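Local coordinates for protein LAE5 (Uncultured bacterium, PDB 5JD3) that probably hydrolyses ester bonds as a serine esterase of the GDSL lipase/acylhydrolase family, at residues M22-G27 with R74-V79; D105-M110 with P148-M153; K29-G34 with V79-S84; V60-A65 with G221-A226. One frame throughout, in Å; residues are numbered along the deposited sequence.

In the fold
Contacts 1, 2 and 3 all reach one parallel sheet of strand order 2-1-3-4-5, and contact 4 packs helices over it. Contact 3 pairs strand 29-34 with its neighbour 77-82, an outermost strand. Contact 2, its centre about 11 Å away, joins the next two strands. Contact 1 lies at the strand starts and shares Val79 with contact 3; its Ala25 N bonds to Tyr106 OH of contact 2. Contact 4 is centred about 13 Å from contact 3, which it meets through Ile32 and Leu63. Gly82 and His222 lie near the probable catalytic triad Ser36, Asp213 and His216. A bound PEG lies about 6 Å from the Leu62 side chain.

Contact 1: residues M22-G27 with R74-V79; sequences MYFAAG and RRLRLV
Arg74 lays its long side chain alongside the backbone of Phe24 to Ala26. Its CG is anti to the backbone N (chi1 -171°), and bends at chi2 and chi3 bring the rest of the chain round to these residues. The CD methylene rests on Ala26, 3.8 Å from Ala26 CB. Further out, the guanidinium turns one face to the carbonyl of Phe24, with Arg74 NH1 3.6 Å from Phe24 O. Ala26 N lies at the edge of the same group, but both atoms are donors and no bond forms.

Leu76 comes in next to this chain. Its CD2 touches Phe24 CB at 3.9 Å and also lies 3.5 Å from Ala25 O. The Phe24 ring itself leads away from Leu76. The edge of the Tyr23 ring stands over the centre of the Phe24 ring, with Tyr23 CD2 3.7 Å above the plane. Tyr106 makes a second edge-to-face contact with Phe24.

Both segments lie at the N-terminal ends of strands of the parallel sheet of the GDSL-type alpha/beta/alpha fold. Residues 22-27 form the loop that leads into strand 29-34, while Arg74 to Leu76 precede the neighbouring parallel strand 77-82. A backbone bond joins the two loops: Gly27 N donates to Arg74 O at 3.0 Å, with an N-H...O angle of 159°. Gly27 has a positive phi of 74°, which favours glycine. Its CA lies 3.2 Å from Arg75 O in a CA-H...O contact. A water spans Gly27 O and Arg75 O, but both of its bonds are weak.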
loop_
_atom_site.group_PDB
_atom_site.type_symbol
_atom_site.label_atom_id
_atom_site.label_comp_id
_atom_site.label_asym_id
_atom_site.label_seq_id
_atom_site.Cartn_x
_atom_site.Cartn_y
_atom_site.Cartn_z
ATOM N N MET A 22 -12.597 -0.994 13.895
ATOM C CA MET A 22 -13.996 -1.259 13.671
ATOM C C MET A 22 -14.235 -2.043 12.406
ATOM O O MET A 22 -15.039 -2.907 12.369
ATOM C CB MET A 22 -14.778 0.056 13.736
ATOM C CG MET A 22 -15.933 0.205 12.784
ATOM S SD MET A 22 -15.653 1.576 11.688
ATOM C CE MET A 22 -15.918 0.806 10.095
ATOM N N TYR A 23 -13.488 -1.757 11.386
ATOM C CA TYR A 23 -13.628 -2.399 10.088
ATOM C C TYR A 23 -13.207 -3.861 10.174
ATOM O O TYR A 23 -13.756 -4.725 9.489
ATOM C CB TYR A 23 -12.795 -1.653 9.041
ATOM C CG TYR A 23 -12.742 -2.306 7.679
ATOM C CD1 TYR A 23 -13.731 -2.065 6.735
ATOM C CD2 TYR A 23 -11.693 -3.147 7.328
ATOM C CE1 TYR A 23 -13.686 -2.652 5.486
ATOM C CE2 TYR A 23 -11.639 -3.740 6.082
ATOM C CZ TYR A 23 -12.638 -3.488 5.165
ATOM O OH TYR A 23 -12.588 -4.076 3.923
ATOM N N PHE A 24 -12.232 -4.126 11.037
ATOM C CA PHE A 24 -11.684 -5.465 11.198
ATOM C C PHE A 24 -12.378 -6.239 12.312
ATOM O O PHE A 24 -12.594 -5.714 13.404
ATOM C CB PHE A 24 -10.182 -5.390 11.486
ATOM C CG PHE A 24 -9.397 -4.694 10.415
ATOM C CD1 PHE A 24 -9.103 -5.341 9.226
ATOM C CD2 PHE A 24 -8.952 -3.394 10.595
ATOM C CE1 PHE A 24 -8.379 -4.703 8.235
ATOM C CE2 PHE A 24 -8.228 -2.752 9.607
ATOM C CZ PHE A 24 -7.942 -3.408 8.426
ATOM N N ALA A 25 -12.729 -7.488 12.032
ATOM C CA ALA A 25 -13.249 -8.372 13.065
ATOM C C ALA A 25 -12.120 -8.739 14.019
ATOM O O ALA A 25 -10.953 -8.759 13.626
ATOM C CB ALA A 25 -13.865 -9.618 12.451
ATOM N N ALA A 26 -12.462 -9.018 15.271
ATOM C CA ALA A 26 -11.458 -9.345 16.276
ATOM C C ALA A 26 -10.760 -10.664 15.958
ATOM O O ALA A 26 -11.388 -11.613 15.493
ATOM C CB ALA A 26 -12.091 -9.402 17.658
ATOM N N GLY A 27 -9.454 -10.709 16.205
ATOM C CA GLY A 27 -8.677 -11.915 15.989
ATOM C C GLY A 27 -8.403 -12.216 14.529
ATOM O O GLY A 27 -8.018 -13.331 14.180
ATOM N N ARG A 74 -8.524 -6.085 20.528
ATOM C CA ARG A 74 -8.940 -6.452 19.179
ATOM C C ARG A 74 -8.102 -7.605 18.619
ATOM O O ARG A 74 -8.568 -8.357 17.761
ATOM C CB ARG A 74 -8.867 -5.228 18.261
ATOM C CG ARG A 74 -9.476 -5.430 16.885
ATOM C CD ARG A 74 -10.918 -5.907 16.957
ATOM N NE ARG A 74 -11.862 -4.834 17.249
ATOM C CZ ARG A 74 -13.182 -4.959 17.145
ATOM N NH1 ARG A 74 -13.710 -6.109 16.752
ATOM N NH2 ARG A 74 -13.974 -3.934 17.428
ATOM N N ARG A 75 -6.874 -7.738 19.118
ATOM C CA ARG A 75 -5.991 -8.860 18.784
ATOM C C ARG A 75 -5.822 -9.065 17.278
ATOM O O ARG A 75 -6.103 -10.144 16.754
ATOM C CB ARG A 75 -6.513 -10.148 19.428
ATOM C CG ARG A 75 -6.577 -10.092 20.947
ATOM C CD ARG A 75 -7.082 -11.398 21.543
ATOM N NE ARG A 75 -6.154 -12.504 21.328
ATOM C CZ ARG A 75 -5.133 -12.789 22.130
ATOM N NH1 ARG A 75 -4.900 -12.044 23.201
ATOM N NH2 ARG A 75 -4.341 -13.817 21.858
ATOM N N LEU A 76 -5.355 -8.028 16.591
ATOM C CA LEU A 76 -5.177 -8.091 15.145
ATOM C C LEU A 76 -3.783 -8.583 14.769
ATOM O O LEU A 76 -2.778 -8.121 15.311
ATOM C CB LEU A 76 -5.441 -6.723 14.515
ATOM C CG LEU A 76 -6.884 -6.234 14.648
ATOM C CD1 LEU A 76 -7.047 -4.833 14.075
ATOM C CD2 LEU A 76 -7.849 -7.210 13.986
ATOM N N ARG A 77 -3.742 -9.518 13.827
ATOM C CA ARG A 77 -2.503 -10.159 13.407
ATOM C C ARG A 77 -2.059 -9.635 12.042
ATOM O O ARG A 77 -2.602 -10.028 11.013
ATOM C CB ARG A 77 -2.697 -11.674 13.370
ATOM C CG ARG A 77 -1.457 -12.489 13.052
ATOM C CD ARG A 77 -1.806 -13.970 13.034
ATOM N NE ARG A 77 -0.711 -14.801 12.549
ATOM C CZ ARG A 77 -0.786 -16.119 12.399
ATOM N NH1 ARG A 77 -1.909 -16.759 12.696
ATOM N NH2 ARG A 77 0.261 -16.798 11.950
ATOM N N LEU A 78 -1.071 -8.744 12.038
ATOM C CA LEU A 78 -0.634 -8.103 10.801
ATOM C C LEU A 78 0.581 -8.785 10.180
ATOM O O LEU A 78 1.510 -9.189 10.881
ATOM C CB LEU A 78 -0.327 -6.624 11.045
ATOM C CG LEU A 78 -1.497 -5.647 10.886
ATOM C CD1 LEU A 78 -2.524 -5.822 11.997
ATOM C CD2 LEU A 78 -0.997 -4.211 10.833
ATOM N N VAL A 79 0.561 -8.908 8.855
ATOM C CA VAL A 79 1.649 -9.535 8.113
ATOM C C VAL A 79 2.187 -8.601 7.032
ATOM O O VAL A 79 1.423 -8.076 6.222
ATOM C CB VAL A 79 1.200 -10.850 7.446
ATOM C CG1 VAL A 79 2.403 -11.604 6.898
ATOM C CG2 VAL A 79 0.425 -11.714 8.429
HETATM O O HOH W 1 -5.332 -13.483 16.398
#

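Contact 2: residues D105-M110 with P148-M153; sequences DYVAMM and PTVKGM
The flat ring of Tyr106 fills the hollow beside Gly152. Tyr106 CD1 comes within 3.6 Å of Gly152 N, just where a side chain on the partner strand would have stood. A CB on Gly152 would clash with this ring atom. Lys151 closes over the ring from one face, its CB 4.2 Å from the centroid and 25° off the normal. This is a CH-pi contact, offset toward the CZ end. Beyond CG the lysine chain runs on extended, away from the strand.

The strands 106-110 and 152-156 run parallel and are neighbours in the sheet. Helices 113-121 and 132-146 lie between them in the chain, so the unit is a beta-alpha-beta crossover of the GDSL hydrolase fold. Val107 N donates to Gly152 O at 3.3 Å. Before the bridges begin, Lys151 N donates to Asp105 O at 2.8 Å.

On the face that carries Val107 and Met153, the two branches of Val107 go to different partners. Val107 CG2 meets Val150 CG1 at 4.0 Å, crossing at about a right angle. Val107 CG1 faces Met153 CE at 3.9 Å, and these two side chains lie side by side. Met109 bends at chi3 (46°) to bring its methyl to Met153 CE, 3.8 Å away. Helices 132-146 and 88-100 cover this face. On the other face, replacing Tyr106 by an alanine would probably open a gap between Gly152 and Lys151 CB and leave Ala25 N without its hydroxyl partner.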
loop_
_atom_site.group_PDB
_atom_site.type_symbol
_atom_site.label_atom_id
_atom_site.label_comp_id
_atom_site.label_asym_id
_atom_site.label_seq_id
_atom_site.Cartn_x
_atom_site.Cartn_y
_atom_site.Cartn_z
ATOM N N ASP A 105 -7.596 -13.091 6.559
ATOM C CA ASP A 105 -8.976 -12.650 6.701
ATOM C C ASP A 105 -9.171 -11.348 5.935
ATOM O O ASP A 105 -10.246 -11.079 5.402
ATOM C CB ASP A 105 -9.334 -12.465 8.177
ATOM C CG ASP A 105 -9.224 -13.753 8.967
ATOM O OD1 ASP A 105 -9.864 -14.751 8.572
ATOM O OD2 ASP A 105 -8.490 -13.771 9.977
ATOM N N TYR A 106 -8.113 -10.548 5.888
ATOM C CA TYR A 106 -8.120 -9.294 5.149
ATOM C C TYR A 106 -6.836 -9.149 4.339
ATOM O O TYR A 106 -5.780 -9.633 4.744
ATOM C CB TYR A 106 -8.272 -8.104 6.098
ATOM C CG TYR A 106 -9.566 -8.079 6.876
ATOM C CD1 TYR A 106 -10.679 -7.407 6.389
ATOM C CD2 TYR A 106 -9.673 -8.716 8.105
ATOM C CE1 TYR A 106 -11.863 -7.376 7.098
ATOM C CE2 TYR A 106 -10.853 -8.692 8.822
ATOM C CZ TYR A 106 -11.945 -8.020 8.315
ATOM O OH TYR A 106 -13.121 -7.995 9.028
ATOM N N VAL A 107 -6.934 -8.485 3.194
ATOM C CA VAL A 107 -5.761 -8.193 2.382
ATOM C C VAL A 107 -5.701 -6.712 2.030
ATOM O O VAL A 107 -6.637 -6.163 1.450
ATOM C CB VAL A 107 -5.740 -9.017 1.079
ATOM C CG1 VAL A 107 -4.639 -8.519 0.154
ATOM C CG2 VAL A 107 -5.553 -10.491 1.387
ATOM N N ALA A 108 -4.598 -6.069 2.395
ATOM C CA ALA A 108 -4.357 -4.689 2.005
ATOM C C ALA A 108 -3.268 -4.649 0.942
ATOM O O ALA A 108 -2.200 -5.236 1.114
ATOM C CB ALA A 108 -3.968 -3.848 3.208
ATOM N N MET A 109 -3.542 -3.969 -0.165
ATOM C CA MET A 109 -2.581 -3.900 -1.255
ATOM C C MET A 109 -2.268 -2.466 -1.655
ATOM O O MET A 109 -3.168 -1.646 -1.848
ATOM C CB MET A 109 -3.091 -4.681 -2.468
ATOM C CG MET A 109 -2.245 -4.500 -3.718
ATOM S SD MET A 109 -2.632 -5.704 -5.001
ATOM C CE MET A 109 -4.420 -5.650 -4.988
ATOM N N MET A 110 -0.979 -2.172 -1.767
ATOM C CA MET A 110 -0.524 -0.876 -2.238
ATOM C C MET A 110 0.538 -1.061 -3.312
ATOM O O MET A 110 1.670 -1.450 -3.022
ATOM C CB MET A 110 0.025 -0.043 -1.084
ATOM C CG MET A 110 0.685 1.235 -1.538
ATOM S SD MET A 110 1.300 2.228 -0.175
ATOM C CE MET A 110 2.392 3.306 -1.079
ATOM N N PRO A 148 -13.457 -12.804 -3.018
ATOM C CA PRO A 148 -14.394 -13.742 -2.383
ATOM C C PRO A 148 -13.791 -14.534 -1.223
ATOM O O PRO A 148 -14.537 -14.990 -0.357
ATOM C CB PRO A 148 -14.775 -14.690 -3.529
ATOM C CG PRO A 148 -14.350 -13.995 -4.782
ATOM C CD PRO A 148 -13.146 -13.212 -4.399
ATOM N N THR A 149 -12.472 -14.697 -1.204
ATOM C CA THR A 149 -11.838 -15.558 -0.209
ATOM C C THR A 149 -11.491 -14.821 1.084
ATOM O O THR A 149 -10.951 -15.418 2.015
ATOM C CB THR A 149 -10.551 -16.210 -0.765
ATOM O OG1 THR A 149 -10.120 -17.252 0.119
ATOM C CG2 THR A 149 -9.440 -15.185 -0.905
ATOM N N VAL A 150 -11.803 -13.530 1.147
ATOM C CA VAL A 150 -11.501 -12.738 2.338
ATOM C C VAL A 150 -12.725 -11.997 2.866
ATOM O O VAL A 150 -13.708 -11.809 2.149
ATOM C CB VAL A 150 -10.385 -11.709 2.066
ATOM C CG1 VAL A 150 -9.092 -12.412 1.682
ATOM C CG2 VAL A 150 -10.814 -10.731 0.983
ATOM N N LYS A 151 -12.656 -11.580 4.127
ATOM C CA LYS A 151 -13.733 -10.811 4.743
ATOM C C LYS A 151 -13.748 -9.379 4.224
ATOM O O LYS A 151 -14.778 -8.707 4.254
ATOM C CB LYS A 151 -13.596 -10.812 6.267
ATOM C CG LYS A 151 -13.896 -12.149 6.922
ATOM C CD LYS A 151 -14.008 -12.009 8.431
ATOM C CE LYS A 151 -14.472 -13.305 9.073
ATOM N NZ LYS A 151 -14.680 -13.157 10.540
ATOM N N GLY A 152 -12.596 -8.915 3.751
ATOM C CA GLY A 152 -12.477 -7.570 3.221
ATOM C C GLY A 152 -11.149 -7.344 2.526
ATOM O O GLY A 152 -10.138 -7.949 2.886
ATOM N N MET A 153 -11.151 -6.472 1.523
ATOM C CA MET A 153 -9.933 -6.157 0.790
ATOM C C MET A 153 -9.734 -4.651 0.685
ATOM O O MET A 153 -10.631 -3.923 0.261
ATOM C CB MET A 153 -9.968 -6.786 -0.603
ATOM C CG MET A 153 -8.628 -6.759 -1.316
ATOM S SD MET A 153 -8.506 -8.001 -2.614
ATOM C CE MET A 153 -6.763 -7.896 -3.012
#

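Contact 3: residues K29-G34 with V79-S84; sequences KLVIIG and VNQGNS
Val79 and Val31 sit side by side on neighbouring parallel strands, in the parallel sheet of the GDSL-type alpha/beta/alpha fold. Strand 77-82 is outermost, and strand 29-34 lies next to it. Three backbone bonds hold them: Val79 N to Leu30 O, Ile32 N to Val79 O and Gln81 N to Ile32 O, each 2.8 Å. The middle one is nearly straight, at 173°.

Gln81 can be followed outward. Its CB meets Ile33 CB at 4.0 Å and also lies near Ile32 O. CG reaches back to Val31 CG1 at 4.1 Å. There the chain bends (chi2 -65°) and carries the amide end away from strand 29-34, on the side where Asp98 of helix 88-100 touches the residue. Ile33 CG1 lies close to the backbone of the same residue, 3.2 Å from Gln81 O, whose hydrogen bond comes from Arg94 NH2.

On the face of Ile32, the Asn80 side chain packs on Val60 of helix 59-70. Asn80 OD1 accepts from Gly82 N at 2.9 Å, an Asx turn that shapes the strand end. Asn80 ND2 donates to Thr38 O and His55 O. A leucine in place of Asn80 would probably leave Gly82 N without this acceptor and both carbonyls without this donor, setting the turn free to shift.

The strand ends run into the loops of the probable active site, and Gly82 lies near the probable triad. The last link is Asn83 N to Gly34 O, 2.7 Å long, with the donor tilted 27° from the carbonyl plane.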
loop_
_atom_site.group_PDB
_atom_site.type_symbol
_atom_site.label_atom_id
_atom_site.label_comp_id
_atom_site.label_asym_id
_atom_site.label_seq_id
_atom_site.Cartn_x
_atom_site.Cartn_y
_atom_site.Cartn_z
ATOM N N LYS A 29 -6.558 -11.841 10.724
ATOM C CA LYS A 29 -5.212 -11.670 10.191
ATOM C C LYS A 29 -5.221 -10.810 8.932
ATOM O O LYS A 29 -5.870 -11.146 7.941
ATOM C CB LYS A 29 -4.563 -13.022 9.888
ATOM C CG LYS A 29 -3.271 -12.897 9.089
ATOM C CD LYS A 29 -2.321 -14.057 9.341
ATOM C CE LYS A 29 -2.764 -15.314 8.618
ATOM N NZ LYS A 29 -1.669 -16.323 8.557
ATOM N N LEU A 30 -4.492 -9.700 8.982
ATOM C CA LEU A 30 -4.387 -8.796 7.845
ATOM C C LEU A 30 -3.032 -8.925 7.155
ATOM O O LEU A 30 -1.987 -8.751 7.781
ATOM C CB LEU A 30 -4.610 -7.349 8.289
ATOM C CG LEU A 30 -4.250 -6.261 7.275
ATOM C CD1 LEU A 30 -5.120 -6.357 6.030
ATOM C CD2 LEU A 30 -4.362 -4.882 7.906
ATOM N N VAL A 31 -3.059 -9.231 5.862
ATOM C CA VAL A 31 -1.839 -9.317 5.073
ATOM C C VAL A 31 -1.693 -8.084 4.189
ATOM O O VAL A 31 -2.553 -7.801 3.355
ATOM C CB VAL A 31 -1.813 -10.585 4.196
ATOM C CG1 VAL A 31 -0.722 -10.486 3.141
ATOM C CG2 VAL A 31 -1.619 -11.821 5.060
ATOM N N ILE A 32 -0.603 -7.349 4.384
ATOM C CA ILE A 32 -0.341 -6.143 3.610
ATOM C C ILE A 32 0.819 -6.369 2.647
ATOM O O ILE A 32 1.940 -6.663 3.064
ATOM C CB ILE A 32 -0.034 -4.944 4.524
ATOM C CG1 ILE A 32 -1.147 -4.776 5.561
ATOM C CG2 ILE A 32 0.134 -3.677 3.702
ATOM C CD1 ILE A 32 -0.883 -3.685 6.574
ATOM N N ILE A 33 0.541 -6.228 1.354
ATOM C CA ILE A 33 1.517 -6.545 0.320
ATOM C C ILE A 33 1.744 -5.350 -0.608
ATOM O O ILE A 33 0.816 -4.597 -0.906
ATOM C CB ILE A 33 1.063 -7.785 -0.494
ATOM C CG1 ILE A 33 2.129 -8.203 -1.509
ATOM C CG2 ILE A 33 -0.277 -7.531 -1.174
ATOM C CD1 ILE A 33 1.795 -9.481 -2.247
ATOM N N GLY A 34 2.987 -5.166 -1.046
ATOM C CA GLY A 34 3.325 -4.063 -1.929
ATOM C C GLY A 34 4.814 -3.932 -2.196
ATOM O O GLY A 34 5.554 -4.914 -2.139
ATOM N N VAL A 79 0.561 -8.908 8.855
ATOM C CA VAL A 79 1.649 -9.535 8.113
ATOM C C VAL A 79 2.187 -8.601 7.032
ATOM O O VAL A 79 1.423 -8.076 6.222
ATOM C CB VAL A 79 1.200 -10.850 7.446
ATOM C CG1 VAL A 79 2.403 -11.604 6.898
ATOM C CG2 VAL A 79 0.425 -11.714 8.429
ATOM N N ASN A 80 3.500 -8.398 7.020
ATOM C CA ASN A 80 4.130 -7.569 6.001
ATOM C C ASN A 80 4.679 -8.420 4.860
ATOM O O ASN A 80 5.597 -9.216 5.051
ATOM C CB ASN A 80 5.251 -6.722 6.614
ATOM C CG ASN A 80 5.769 -5.649 5.664
ATOM O OD1 ASN A 80 5.584 -5.726 4.449
ATOM N ND2 ASN A 80 6.428 -4.640 6.222
ATOM N N GLN A 81 4.114 -8.243 3.670
ATOM C CA GLN A 81 4.576 -8.967 2.493
ATOM C C GLN A 81 5.046 -8.009 1.404
ATOM O O GLN A 81 4.864 -8.269 0.215
ATOM C CB GLN A 81 3.471 -9.879 1.956
ATOM C CG GLN A 81 3.259 -11.139 2.779
ATOM C CD GLN A 81 4.462 -12.063 2.743
ATOM O OE1 GLN A 81 4.895 -12.496 1.675
ATOM N NE2 GLN A 81 5.011 -12.366 3.913
ATOM N N GLY A 82 5.655 -6.904 1.819
ATOM C CA GLY A 82 6.161 -5.916 0.885
ATOM C C GLY A 82 7.533 -6.270 0.339
ATOM O O GLY A 82 8.440 -6.620 1.094
ATOM N N ASN A 83 7.676 -6.183 -0.980
ATOM C CA ASN A 83 8.952 -6.437 -1.646
ATOM C C ASN A 83 9.400 -5.229 -2.460
ATOM O O ASN A 83 8.675 -4.768 -3.336
ATOM C CB ASN A 83 8.854 -7.665 -2.555
ATOM C CG ASN A 83 8.742 -8.964 -1.780
ATOM O OD1 ASN A 83 8.532 -8.964 -0.567
ATOM N ND2 ASN A 83 8.878 -10.082 -2.482
ATOM N N SER A 84 10.598 -4.728 -2.176
ATOM C CA SER A 84 11.115 -3.533 -2.841
ATOM C C SER A 84 11.231 -3.697 -4.356
ATOM O O SER A 84 11.568 -4.772 -4.851
ATOM C CB SER A 84 12.481 -3.156 -2.263
ATOM O OG SER A 84 12.392 -2.892 -0.874
#

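Contact 4: residues V60-A65 with G221-A226; sequences VALLNA and GHQVIA
Leu62 turns its CG anti to its own carbonyl carbon (chi1 -71°), and a fully extended chi2 of 180° sends CD1 straight at helix 219-232. That methyl lands on backbone, 3.4 Å from Gln223 N and 3.5 Å from His222 C. It also touches His222 CB at 3.7 Å. Leu62 CB meets the methyl of Ala226, CB to CB, at 4.0 Å.

The Leu62 side chain thus sits among Leu219, His222, Gln223 and Ala226 of the other helix. Gln223 forms one rim. Its chain bends at chi2 and crosses Leu62 obliquely, which places Gln223 OE1 3.8 Å from Leu62 CD1. The other end of that amide, NE2, bonds to Asn227 OD1 on the same helix.

Leu63 has the same first torsion as Leu62 and meets Ala226 with CD2. Leu63 CD2 lies 3.9 Å from Ala226 CB and 3.5 Å from Ala226 O. The small alanine thus receives both leucines. No hydrogen bond crosses the contact. The axes of the two short helical segments approach to 8.8 Å and cross at -60°.

The ring of His222 leads away from residues 60-65 and packs on Tyr59 and Pro217, near the probable triad. Leu63 also reaches Phe229 and Leu230, further along helix 219-232. Its other neighbours are Ile32 and Leu78, on strands 29-34 and 77-82. Beyond, helix 194-201 meets Val224 and Ile225, so helix 219-232 is packed between helices 59-70 and 194-201.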
loop_
_atom_site.group_PDB
_atom_site.type_symbol
_atom_site.label_atom_id
_atom_site.label_comp_id
_atom_site.label_asym_id
_atom_site.label_seq_id
_atom_site.Cartn_x
_atom_site.Cartn_y
_atom_site.Cartn_z
ATOM N N VAL A 60 3.524 0.066 7.880
ATOM C CA VAL A 60 3.030 -1.234 8.320
ATOM C C VAL A 60 3.381 -1.460 9.788
ATOM O O VAL A 60 2.547 -1.911 10.575
ATOM C CB VAL A 60 3.605 -2.381 7.464
ATOM C CG1 VAL A 60 3.312 -3.731 8.104
ATOM C CG2 VAL A 60 3.042 -2.320 6.052
ATOM N N ALA A 61 4.616 -1.131 10.154
ATOM C CA ALA A 61 5.054 -1.224 11.540
ATOM C C ALA A 61 4.311 -0.213 12.407
ATOM O O ALA A 61 4.050 -0.460 13.584
ATOM C CB ALA A 61 6.554 -1.009 11.640
ATOM N N LEU A 62 3.974 0.928 11.814
ATOM C CA LEU A 62 3.217 1.960 12.511
ATOM C C LEU A 62 1.790 1.500 12.778
ATOM O O LEU A 62 1.250 1.724 13.861
ATOM C CB LEU A 62 3.213 3.260 11.706
ATOM C CG LEU A 62 4.554 3.994 11.663
ATOM C CD1 LEU A 62 4.450 5.262 10.841
ATOM C CD2 LEU A 62 5.023 4.305 13.072
ATOM N N LEU A 63 1.187 0.856 11.782
ATOM C CA LEU A 63 -0.150 0.293 11.928
ATOM C C LEU A 63 -0.175 -0.754 13.031
ATOM O O LEU A 63 -1.068 -0.757 13.878
ATOM C CB LEU A 63 -0.626 -0.326 10.611
ATOM C CG LEU A 63 -0.969 0.629 9.468
ATOM C CD1 LEU A 63 -1.324 -0.151 8.213
ATOM C CD2 LEU A 63 -2.112 1.541 9.869
ATOM N N ASN A 64 0.817 -1.638 13.017
ATOM C CA ASN A 64 0.912 -2.708 14.000
ATOM C C ASN A 64 1.049 -2.165 15.420
ATOM O O ASN A 64 0.410 -2.661 16.348
ATOM C CB ASN A 64 2.090 -3.626 13.669
ATOM C CG ASN A 64 2.110 -4.880 14.519
ATOM O OD1 ASN A 64 1.350 -5.818 14.277
ATOM N ND2 ASN A 64 2.984 -4.906 15.517
ATOM N N ALA A 65 1.880 -1.140 15.580
ATOM C CA ALA A 65 2.082 -0.512 16.881
ATOM C C ALA A 65 0.819 0.206 17.345
ATOM O O ALA A 65 0.416 0.088 18.502
ATOM C CB ALA A 65 3.252 0.458 16.824
ATOM N N GLY A 221 6.213 10.772 7.224
ATOM C CA GLY A 221 5.539 10.452 5.980
ATOM C C GLY A 221 4.815 9.123 6.051
ATOM O O GLY A 221 3.707 8.980 5.534
ATOM N N HIS A 222 5.444 8.144 6.693
ATOM C CA HIS A 222 4.825 6.837 6.880
ATOM C C HIS A 222 3.630 6.934 7.823
ATOM O O HIS A 222 2.677 6.164 7.711
ATOM C CB HIS A 222 5.843 5.827 7.414
ATOM C CG HIS A 222 6.751 5.271 6.362
ATOM N ND1 HIS A 222 6.378 4.239 5.527
ATOM C CD2 HIS A 222 8.017 5.598 6.010
ATOM C CE1 HIS A 222 7.374 3.955 4.708
ATOM N NE2 HIS A 222 8.381 4.765 4.980
ATOM N N GLN A 223 3.686 7.885 8.751
ATOM C CA GLN A 223 2.581 8.106 9.675
ATOM C C GLN A 223 1.385 8.686 8.925
ATOM O O GLN A 223 0.235 8.415 9.268
ATOM C CB GLN A 223 3.003 9.035 10.816
ATOM C CG GLN A 223 2.002 9.105 11.960
ATOM C CD GLN A 223 1.943 7.821 12.766
ATOM O OE1 GLN A 223 2.883 7.484 13.487
ATOM N NE2 GLN A 223 0.836 7.097 12.648
ATOM N N VAL A 224 1.669 9.484 7.900
ATOM C CA VAL A 224 0.628 10.014 7.027
ATOM C C VAL A 224 -0.079 8.868 6.315
ATOM O O VAL A 224 -1.309 8.828 6.245
ATOM C CB VAL A 224 1.203 10.998 5.986
ATOM C CG1 VAL A 224 0.185 11.279 4.887
ATOM C CG2 VAL A 224 1.645 12.289 6.661
ATOM N N ILE A 225 0.710 7.932 5.798
ATOM C CA ILE A 225 0.174 6.751 5.134
ATOM C C ILE A 225 -0.642 5.902 6.103
ATOM O O ILE A 225 -1.750 5.469 5.784
ATOM C CB ILE A 225 1.298 5.885 4.531
ATOM C CG1 ILE A 225 2.086 6.682 3.492
ATOM C CG2 ILE A 225 0.727 4.622 3.910
ATOM C CD1 ILE A 225 3.248 5.920 2.894
ATOM N N ALA A 226 -0.086 5.676 7.288
ATOM C CA ALA A 226 -0.732 4.850 8.300
ATOM C C ALA A 226 -2.050 5.457 8.771
ATOM O O ALA A 226 -3.036 4.747 8.954
ATOM C CB ALA A 226 0.204 4.640 9.483
#